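Local coordinates for transferrin binding protein B (Actinobacillus suis, PDB 3PQU), which probably binds host transferrin at the bacterial surface, as an outer-membrane lipoprotein that serves iron acquisition, at residues K63-P66 / D67-D70; R116-Q119 / Y120-S123; V381-G385 / K386-A390. One frame throughout, in Å; residues are numbered along the deposited sequence.

In the fold
The three contacts follow one another along the chain, and none touches another. Contacts 1 and 2 belong to the N-lobe handle, with centres about 39 Å apart; contact 3 lies in the C-lobe handle, about 44 Å from contact 1 and 31 Å from contact 2, again between centres. In contact 1 a loop runs into strand 69-70, which pairs with barrel strand 170-183. Contact 2 opens strand 121-128 of the five-stranded handle sheet, next to barrel strands 306-312 and 318-326. Contact 3 is the tip of hairpin 376-383/386-393. Two of the three therefore lie where the N-lobe handle meets its barrel, consistent with the bilobed design of a transferrin-binding lipoprotein.

Contact 1 of 3, residues K63-P66 / D67-D70; sequences KATP and DTTD
Lys63 and Asp67, four residues apart, bridge the last turn of the loop before strand 69-70 with a salt bridge, and the firm part of the contact is centred on it. The lysine is extended beyond CG, and its methylene chain spans the mouth of the turn to bring NZ to 3.0 Å from Asp67 OD1. It approaches from above the carboxylate plane, 43° out of it. The aspartate meets it halfway: CG stands beside its own backbone N (chi1 -68°), which swings the carboxylate back toward the preceding residues although CB sets out in the other direction. A water reinforces the closure, accepting from Lys63 NZ at 2.9 Å and from Asp67 N at 3.1 Å, and a second water donates to Asp67 OD1. That oxygen thus has both the ammonium group and a water as partners.

The other side is looser. There the methyl groups of Thr65 and Thr68 approach only at their ends, CG2 to CG2 at 4.2 Å, and both residues are exposed. Pro66, between them in the chain, leans on Leu55. Arg51 binds Asp67 O through NH1, tying the chain down just after the bridge. The arrangement is a salt-bridged surface loop of the N-lobe handle region, leading straight into strand 69-70, which joins the antiparallel barrel sheet beside strand 170-183.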
ATOM      1  N   LYS A  63      33.377   3.201 -30.754  1.00 30.51           N
ATOM      2  CA  LYS A  63      32.314   4.191 -30.684  1.00 32.79           C
ATOM      3  C   LYS A  63      32.875   5.501 -31.214  1.00 37.33           C
ATOM      4  O   LYS A  63      33.993   5.887 -30.888  1.00 35.72           O
ATOM      5  CB  LYS A  63      31.763   4.345 -29.266  1.00 32.54           C
ATOM      6  CG  LYS A  63      31.047   3.112 -28.741  1.00 26.44           C
ATOM      7  CD  LYS A  63      30.509   3.335 -27.326  1.00 34.26           C
ATOM      8  CE  LYS A  63      29.769   2.094 -26.815  1.00 31.05           C
ATOM      9  NZ  LYS A  63      28.804   2.413 -25.747  1.00 30.50           N
ATOM     10  N   ALA A  64      32.116   6.155 -32.080  1.00 39.59           N
ATOM     11  CA  ALA A  64      32.531   7.441 -32.608  1.00 60.25           C
ATOM     12  C   ALA A  64      32.705   8.374 -31.424  1.00 63.51           C
ATOM     13  O   ALA A  64      33.576   9.246 -31.414  1.00 61.95           O
ATOM     14  CB  ALA A  64      31.482   7.981 -33.563  1.00 54.14           C
ATOM     15  N   THR A  65      31.871   8.160 -30.415  1.00 57.13           N
ATOM     16  CA  THR A  65      31.886   8.959 -29.202  1.00 49.87           C
ATOM     17  C   THR A  65      31.488   8.083 -28.027  1.00 36.96           C
ATOM     18  O   THR A  65      30.375   7.557 -28.002  1.00 36.52           O
ATOM     19  CB  THR A  65      30.852  10.100 -29.296  1.00 63.95           C
ATOM     20  OG1 THR A  65      31.097  10.886 -30.469  1.00 73.62           O
ATOM     21  CG2 THR A  65      30.904  10.986 -28.055  1.00 53.27           C
ATOM     22  N   PRO A  66      32.380   7.923 -27.043  1.00 28.87           N
ATOM     23  CA  PRO A  66      31.974   7.202 -25.833  1.00 39.12           C
ATOM     24  C   PRO A  66      30.681   7.805 -25.281  1.00 25.94           C
ATOM     25  O   PRO A  66      30.435   8.978 -25.501  1.00 28.47           O
ATOM     26  CB  PRO A  66      33.137   7.458 -24.878  1.00 53.67           C
ATOM     27  CG  PRO A  66      34.307   7.667 -25.771  1.00 49.47           C
ATOM     28  CD  PRO A  66      33.775   8.384 -26.976  1.00 46.70           C
ATOM     29  N   ASP A  67      29.850   7.017 -24.612  1.00 27.10           N
ATOM     30  CA  ASP A  67      28.585   7.533 -24.121  1.00 19.37           C
ATOM     31  C   ASP A  67      28.805   8.814 -23.316  1.00 29.85           C
ATOM     32  O   ASP A  67      29.764   8.919 -22.537  1.00 28.71           O
ATOM     33  CB  ASP A  67      27.897   6.504 -23.214  1.00 26.54           C
ATOM     34  CG  ASP A  67      27.425   5.288 -23.970  1.00 30.28           C
ATOM     35  OD1 ASP A  67      27.762   5.165 -25.165  1.00 34.37           O
ATOM     36  OD2 ASP A  67      26.724   4.450 -23.367  1.00 31.59           O
ATOM     37  N   THR A  68      27.922   9.791 -23.506  1.00 19.31           N
ATOM     38  CA  THR A  68      27.956  11.009 -22.695  1.00 19.80           C
ATOM     39  C   THR A  68      26.855  11.044 -21.645  1.00 19.48           C
ATOM     40  O   THR A  68      26.797  11.985 -20.859  1.00 21.73           O
ATOM     41  CB  THR A  68      27.763  12.261 -23.547  1.00 23.97           C
ATOM     42  OG1 THR A  68      26.479  12.186 -24.199  1.00 32.73           O
ATOM     43  CG2 THR A  68      28.882  12.371 -24.602  1.00 34.52           C
ATOM     44  N   THR A  69      25.968  10.048 -21.649  1.00 21.75           N
ATOM     45  CA  THR A  69      24.835  10.033 -20.726  1.00 20.91           C
ATOM     46  C   THR A  69      24.482   8.645 -20.197  1.00 24.90           C
ATOM     47  O   THR A  69      24.839   7.631 -20.784  1.00 21.12           O
ATOM     48  CB  THR A  69      23.564  10.519 -21.430  1.00 27.07           C
ATOM     49  OG1 THR A  69      23.191   9.554 -22.419  1.00 27.91           O
ATOM     50  CG2 THR A  69      23.784  11.876 -22.100  1.00 29.13           C
ATOM     51  N   ASP A  70      23.728   8.617 -19.104  1.00 18.15           N
ATOM     52  CA  ASP A  70      22.997   7.421 -18.706  1.00 21.51           C
ATOM     53  C   ASP A  70      21.694   7.897 -18.077  1.00 20.05           C
ATOM     54  O   ASP A  70      21.683   8.486 -16.987  1.00 18.77           O
ATOM     55  CB  ASP A  70      23.789   6.532 -17.734  1.00 17.54           C
ATOM     56  CG  ASP A  70      23.116   5.178 -17.509  1.00 33.02           C
ATOM     57  OD1 ASP A  70      22.980   4.744 -16.342  1.00 31.12           O
ATOM     58  OD2 ASP A  70      22.690   4.553 -18.504  1.00 40.19           O
TER
HETATM   59  O   HOH W   1      30.358   4.039 -23.883  1.00 23.58           O
HETATM   60  O   HOH W   2      28.177   6.557 -27.650  1.00 35.70           O

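Contact 2 of 3, residues R116-Q119 / Y120-S123; sequences RNLQ and YVRS
Arg122 reaches back to Leu118 with a single nitrogen that serves two carbonyls. Its NH1 donates to Leu118 O at 3.0 Å (N-H...O 152°) and, less straight, to Val121 O at 2.8 Å. In both bonds the donor stands above the carbonyl plane, while the oxygen lies only slightly tilted from the plane of the guanidinium. A bend at chi2 (-72°) folds the arginine back over its own strand and makes this grip possible. Two waters extend the polar network: one links Arg122 NH2 to Gln119 O, the other joins Arg116 NH1 to Ser123 OG. Arg116 NH1 also forms a salt bridge with Asp177, which probably balances much of its charge.

Stacking is confined to neighbours in sequence. Gln119 and Tyr120 run side by side in the same direction, the amide lying over the phenol with their planes 18° apart. Gln119 CG sits over the middle of the ring in a CH-pi contact, 3.9 Å from its centroid; the glutamine is extended, CG anti to the backbone N, and this carries the amide onward to the hydroxyl end of the ring.

Apolar contact comes from Leu118, whose CD1 touches Val121 CG1 at 4.1 Å. Separately, Leu118 CB makes a close van der Waals contact with the carbonyl oxygen Val121 O, at 3.3 Å. Both side chains also pack on Ala323 and on Glu306; the glutamate carboxylate accepts from the backbone N of Gln119 and of Tyr120. An inverse gamma turn centred on Asn117, closed by a weak bond from Leu118 N to Arg116 O, precedes the reversal at Gln119-Tyr120, which delivers strand 121-128 to the five-stranded handle sheet and belongs to the seam between the N-lobe handle and its beta barrel.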
ATOM      1  N   ARG A 116      17.578   5.788  11.542  1.00 21.17           N
ATOM      2  CA  ARG A 116      16.265   6.251  11.115  1.00 18.79           C
ATOM      3  C   ARG A 116      15.218   5.344  11.736  1.00 28.89           C
ATOM      4  O   ARG A 116      14.962   4.242  11.258  1.00 27.83           O
ATOM      5  CB  ARG A 116      16.162   6.219   9.592  1.00 14.24           C
ATOM      6  CG  ARG A 116      17.267   7.000   8.866  1.00 20.44           C
ATOM      7  CD  ARG A 116      16.989   6.996   7.376  1.00 16.66           C
ATOM      8  NE  ARG A 116      17.984   7.741   6.607  1.00 12.62           N
ATOM      9  CZ  ARG A 116      17.859   8.018   5.315  1.00 22.47           C
ATOM     10  NH1 ARG A 116      16.773   7.615   4.655  1.00 14.00           N
ATOM     11  NH2 ARG A 116      18.822   8.688   4.688  1.00 15.79           N
ATOM     12  N   ASN A 117      14.604   5.829  12.797  1.00 22.96           N
ATOM     13  CA  ASN A 117      13.721   5.007  13.623  0.51 33.10           C
ATOM     14  C   ASN A 117      12.296   4.980  13.095  1.00 32.60           C
ATOM     15  O   ASN A 117      11.449   5.731  13.573  1.00 33.19           O
ATOM     16  CB  ASN A 117      13.732   5.519  15.070  0.51 32.79           C
ATOM     17  CG  ASN A 117      12.951   4.617  16.025  0.51 38.08           C
ATOM     18  OD1 ASN A 117      13.031   3.388  15.953  0.51 25.59           O
ATOM     19  ND2 ASN A 117      12.203   5.233  16.938  0.51 40.67           N
ATOM     20  N   LEU A 118      12.045   4.123  12.104  1.00 25.25           N
ATOM     21  CA  LEU A 118      10.703   3.932  11.555  1.00 29.10           C
ATOM     22  C   LEU A 118      10.273   2.515  11.847  1.00 25.55           C
ATOM     23  O   LEU A 118      11.106   1.610  11.890  1.00 22.19           O
ATOM     24  CB  LEU A 118      10.692   4.174  10.042  1.00 28.22           C
ATOM     25  CG  LEU A 118      11.183   5.565   9.657  1.00 31.31           C
ATOM     26  CD1 LEU A 118      11.364   5.691   8.139  1.00 24.88           C
ATOM     27  CD2 LEU A 118      10.200   6.586  10.193  1.00 21.67           C
ATOM     28  N   GLN A 119       8.977   2.312  12.045  1.00 25.13           N
ATOM     29  CA  GLN A 119       8.489   0.991  12.389  1.00 24.81           C
ATOM     30  C   GLN A 119       7.875   0.269  11.195  1.00 30.44           C
ATOM     31  O   GLN A 119       7.923  -0.954  11.118  1.00 32.87           O
ATOM     32  CB  GLN A 119       7.465   1.072  13.538  1.00 32.37           C
ATOM     33  CG  GLN A 119       6.844  -0.267  13.866  1.00 39.47           C
ATOM     34  CD  GLN A 119       5.934  -0.235  15.093  1.00 59.55           C
ATOM     35  OE1 GLN A 119       5.590   0.833  15.613  1.00 40.98           O
ATOM     36  NE2 GLN A 119       5.544  -1.414  15.560  1.00 54.22           N
ATOM     37  N   TYR A 120       7.299   1.025  10.267  1.00 19.56           N
ATOM     38  CA  TYR A 120       6.540   0.440   9.169  1.00 25.99           C
ATOM     39  C   TYR A 120       7.181   0.708   7.800  1.00 25.47           C
ATOM     40  O   TYR A 120       6.776   0.152   6.788  1.00 19.97           O
ATOM     41  CB  TYR A 120       5.103   0.979   9.190  1.00 21.11           C
ATOM     42  CG  TYR A 120       4.366   0.635  10.473  1.00 29.85           C
ATOM     43  CD1 TYR A 120       3.850  -0.645  10.673  1.00 31.88           C
ATOM     44  CD2 TYR A 120       4.193   1.580  11.480  1.00 28.73           C
ATOM     45  CE1 TYR A 120       3.183  -0.983  11.852  1.00 33.21           C
ATOM     46  CE2 TYR A 120       3.514   1.249  12.676  1.00 27.91           C
ATOM     47  CZ  TYR A 120       3.019  -0.035  12.844  1.00 35.73           C
ATOM     48  OH  TYR A 120       2.347  -0.381  13.997  1.00 47.21           O
ATOM     49  N   VAL A 121       8.176   1.571   7.776  1.00 19.99           N
ATOM     50  CA  VAL A 121       8.732   2.030   6.513  1.00 16.17           C
ATOM     51  C   VAL A 121      10.247   1.913   6.514  1.00 21.02           C
ATOM     52  O   VAL A 121      10.879   2.041   7.567  1.00 17.51           O
ATOM     53  CB  VAL A 121       8.314   3.493   6.258  1.00 22.13           C
ATOM     54  CG1 VAL A 121       9.078   4.068   5.091  1.00 21.60           C
ATOM     55  CG2 VAL A 121       6.804   3.571   6.028  1.00 22.00           C
ATOM     56  N   ARG A 122      10.811   1.634   5.340  1.00 14.04           N
ATOM     57  CA  ARG A 122      12.237   1.748   5.103  1.00 15.42           C
ATOM     58  C   ARG A 122      12.429   2.570   3.828  1.00 19.52           C
ATOM     59  O   ARG A 122      11.703   2.379   2.857  1.00 17.94           O
ATOM     60  CB  ARG A 122      12.865   0.362   4.893  1.00 20.82           C
ATOM     61  CG  ARG A 122      12.883  -0.531   6.126  1.00 23.27           C
ATOM     62  CD  ARG A 122      13.894  -0.055   7.163  1.00 17.06           C
ATOM     63  NE  ARG A 122      13.848  -0.895   8.360  1.00 23.98           N
ATOM     64  CZ  ARG A 122      13.052  -0.666   9.402  1.00 28.37           C
ATOM     65  NH1 ARG A 122      12.245   0.388   9.400  1.00 31.83           N
ATOM     66  NH2 ARG A 122      13.076  -1.481  10.450  1.00 24.94           N
ATOM     67  N   SER A 123      13.406   3.468   3.811  1.00 17.43           N
ATOM     68  CA  SER A 123      13.665   4.211   2.589  1.00  9.48           C
ATOM     69  C   SER A 123      15.085   4.700   2.544  1.00 13.06           C
ATOM     70  O   SER A 123      15.774   4.685   3.558  1.00 12.62           O
ATOM     71  CB  SER A 123      12.721   5.408   2.442  1.00 11.99           C
ATOM     72  OG  SER A 123      13.225   6.539   3.141  1.00 16.79           O
TER
HETATM   73  O   HOH W   3      14.237   6.343   5.764  1.00 12.53           O
HETATM   74  O   HOH W   4      10.398  -2.238  12.084  1.00 38.82           O

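Contact 3 of 3, residues V381-G385 / K386-A390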
ATOM      1  N   VAL A 381      -5.614 -16.195 -12.253  1.00 63.23           N
ATOM      2  CA  VAL A 381      -4.414 -15.454 -12.560  1.00 62.28           C
ATOM      3  C   VAL A 381      -3.191 -16.192 -12.034  1.00 59.89           C
ATOM      4  O   VAL A 381      -3.116 -16.556 -10.859  1.00 62.04           O
ATOM      5  CB  VAL A 381      -4.501 -14.021 -12.003  1.00 58.19           C
ATOM      6  CG1 VAL A 381      -4.725 -14.051 -10.504  1.00 47.89           C
ATOM      7  CG2 VAL A 381      -3.257 -13.218 -12.369  1.00 71.95           C
ATOM      8  N   GLU A 382      -2.258 -16.459 -12.934  1.00 47.49           N
ATOM      9  CA  GLU A 382      -1.000 -17.064 -12.557  1.00 64.37           C
ATOM     10  C   GLU A 382      -0.095 -15.978 -11.972  1.00 60.76           C
ATOM     11  O   GLU A 382       0.483 -15.175 -12.703  1.00 86.36           O
ATOM     12  CB  GLU A 382      -0.348 -17.721 -13.777  1.00 55.04           C
ATOM     13  CG  GLU A 382       0.968 -18.408 -13.484  1.00 82.88           C
ATOM     14  CD  GLU A 382       0.786 -19.789 -12.888  1.00105.85           C
ATOM     15  OE1 GLU A 382      -0.266 -20.408 -13.150  1.00123.72           O
ATOM     16  OE2 GLU A 382       1.694 -20.258 -12.169  1.00 97.92           O
ATOM     17  N   ILE A 383      -0.001 -15.937 -10.651  1.00 47.63           N
ATOM     18  CA  ILE A 383       0.913 -15.017  -9.984  1.00 57.30           C
ATOM     19  C   ILE A 383       2.040 -15.881  -9.488  1.00 68.41           C
ATOM     20  O   ILE A 383       2.117 -16.228  -8.310  1.00 57.17           O
ATOM     21  CB  ILE A 383       0.255 -14.296  -8.807  1.00 52.80           C
ATOM     22  CG1 ILE A 383      -0.949 -13.492  -9.294  1.00 49.21           C
ATOM     23  CG2 ILE A 383       1.264 -13.391  -8.109  1.00 50.87           C
ATOM     24  CD1 ILE A 383      -1.777 -12.916  -8.176  1.00 67.50           C
ATOM     25  N   ASN A 384       2.911 -16.236 -10.420  1.00100.46           N
ATOM     26  CA  ASN A 384       3.819 -17.354 -10.239  1.00106.97           C
ATOM     27  C   ASN A 384       4.501 -17.436  -8.876  1.00 95.92           C
ATOM     28  O   ASN A 384       4.900 -16.425  -8.288  1.00 83.22           O
ATOM     29  CB  ASN A 384       4.811 -17.422 -11.399  1.00112.28           C
ATOM     30  CG  ASN A 384       4.111 -17.587 -12.735  1.00106.99           C
ATOM     31  OD1 ASN A 384       3.373 -16.704 -13.175  1.00 97.94           O
ATOM     32  ND2 ASN A 384       4.326 -18.726 -13.382  1.00106.81           N
ATOM     33  N   GLY A 385       4.605 -18.666  -8.385  1.00 83.88           N
ATOM     34  CA  GLY A 385       4.160 -19.817  -9.157  1.00 73.40           C
ATOM     35  C   GLY A 385       2.743 -20.296  -8.876  1.00 81.21           C
ATOM     36  O   GLY A 385       2.358 -21.380  -9.314  1.00 68.68           O
ATOM     37  N   LYS A 386       1.961 -19.490  -8.163  1.00 86.94           N
ATOM     38  CA  LYS A 386       0.637 -19.916  -7.714  1.00 80.32           C
ATOM     39  C   LYS A 386      -0.485 -19.490  -8.653  1.00 72.27           C
ATOM     40  O   LYS A 386      -0.618 -18.316  -8.995  1.00 60.98           O
ATOM     41  CB  LYS A 386       0.359 -19.390  -6.303  1.00 87.35           C
ATOM     42  CG  LYS A 386       1.332 -19.901  -5.254  1.00 95.50           C
ATOM     43  CD  LYS A 386       1.636 -18.832  -4.219  1.00 97.82           C
ATOM     44  CE  LYS A 386       2.289 -17.618  -4.866  1.00 98.90           C
ATOM     45  NZ  LYS A 386       2.724 -16.609  -3.858  1.00 95.17           N
ATOM     46  N   THR A 387      -1.289 -20.453  -9.078  1.00 74.95           N
ATOM     47  CA  THR A 387      -2.476 -20.132  -9.845  1.00 73.66           C
ATOM     48  C   THR A 387      -3.574 -19.762  -8.872  1.00 77.56           C
ATOM     49  O   THR A 387      -4.165 -20.628  -8.221  1.00 65.92           O
ATOM     50  CB  THR A 387      -2.956 -21.304 -10.698  1.00 70.15           C
ATOM     51  OG1 THR A 387      -2.000 -21.566 -11.731  1.00 72.28           O
ATOM     52  CG2 THR A 387      -4.290 -20.960 -11.333  1.00 67.08           C
ATOM     53  N   MET A 388      -3.834 -18.469  -8.758  1.00 71.20           N
ATOM     54  CA  MET A 388      -4.856 -18.010  -7.844  1.00 62.94           C
ATOM     55  C   MET A 388      -6.164 -17.824  -8.591  1.00 62.51           C
ATOM     56  O   MET A 388      -6.194 -17.358  -9.733  1.00 59.69           O
ATOM     57  CB  MET A 388      -4.429 -16.709  -7.158  1.00 52.96           C
ATOM     58  CG  MET A 388      -3.112 -16.814  -6.409  1.00 49.39           C
ATOM     59  SD  MET A 388      -3.157 -18.036  -5.085  1.00 72.62           S
ATOM     60  CE  MET A 388      -4.570 -17.460  -4.149  1.00 76.18           C
ATOM     61  N   VAL A 389      -7.246 -18.217  -7.937  1.00 60.58           N
ATOM     62  CA  VAL A 389      -8.580 -17.971  -8.453  1.00 58.63           C
ATOM     63  C   VAL A 389      -9.483 -17.305  -7.397  1.00 58.15           C
ATOM     64  O   VAL A 389      -9.544 -17.721  -6.234  1.00 43.36           O
ATOM     65  CB  VAL A 389      -9.213 -19.258  -9.018  1.00 62.00           C
ATOM     66  CG1 VAL A 389      -8.769 -20.461  -8.214  1.00 72.78           C
ATOM     67  CG2 VAL A 389     -10.728 -19.138  -9.050  1.00 58.79           C
ATOM     68  N   ALA A 390     -10.166 -16.244  -7.808  1.00 45.96           N
ATOM     69  CA  ALA A 390     -11.035 -15.497  -6.907  1.00 40.22           C
ATOM     70  C   ALA A 390     -12.427 -15.389  -7.504  1.00 45.71           C
ATOM     71  O   ALA A 390     -12.590 -15.130  -8.698  1.00 45.68           O
ATOM     72  CB  ALA A 390     -10.474 -14.120  -6.646  1.00 39.29           C
TER
HETATM   73  O   HOH W   5       5.179 -15.417  -5.910  1.00 73.36           O
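The carboxylate of Glu382 and the hydroxyl of Thr387 meet on one face of the hairpin. Thr387 OG1 donates to Glu382 OE1 over a short 2.5 Å, arriving on the syn side but 35° out of the carboxylate plane. CG of the glutamate lies anti to the backbone N (chi1 -179°), and a bend at chi2 then turns the carboxylate across to the facing strand. Val381, Ile383, Lys386 and Met388 occupy the other face. There the contacts are light: Val381 CG1 lies 4.3 Å from Met388 CB, and Ile383 CD1 just reaches Met388 CG. Strand 366-369 packs against Val381 and Ile383 on this face.

Residues 381-390 form the tip of an antiparallel beta hairpin with a two-residue turn, Asn384-Gly385, in the C-lobe handle. A cis peptide joins those two residues, and the backbone angles resemble those of a type VIa turn, with glycine where proline is usual. Val381 and Met388 make a hydrogen-bonded pair: Val381 N to Met388 O spans 2.8 Å, and Met388 N returns to Val381 O at 2.9 Å. Nearer the turn, Ile383 N reaches Lys386 O at 3.0 Å, whereas the return bond from Lys386 N to Ile383 O is the longer one, at 3.3 Å. Lys386, bent at chi2 and chi3, curls its aliphatic chain past Ile383 O and sends NZ to a salt bridge with Asp364; a water that donates to Asn384 O is held only weakly by the same ammonium group.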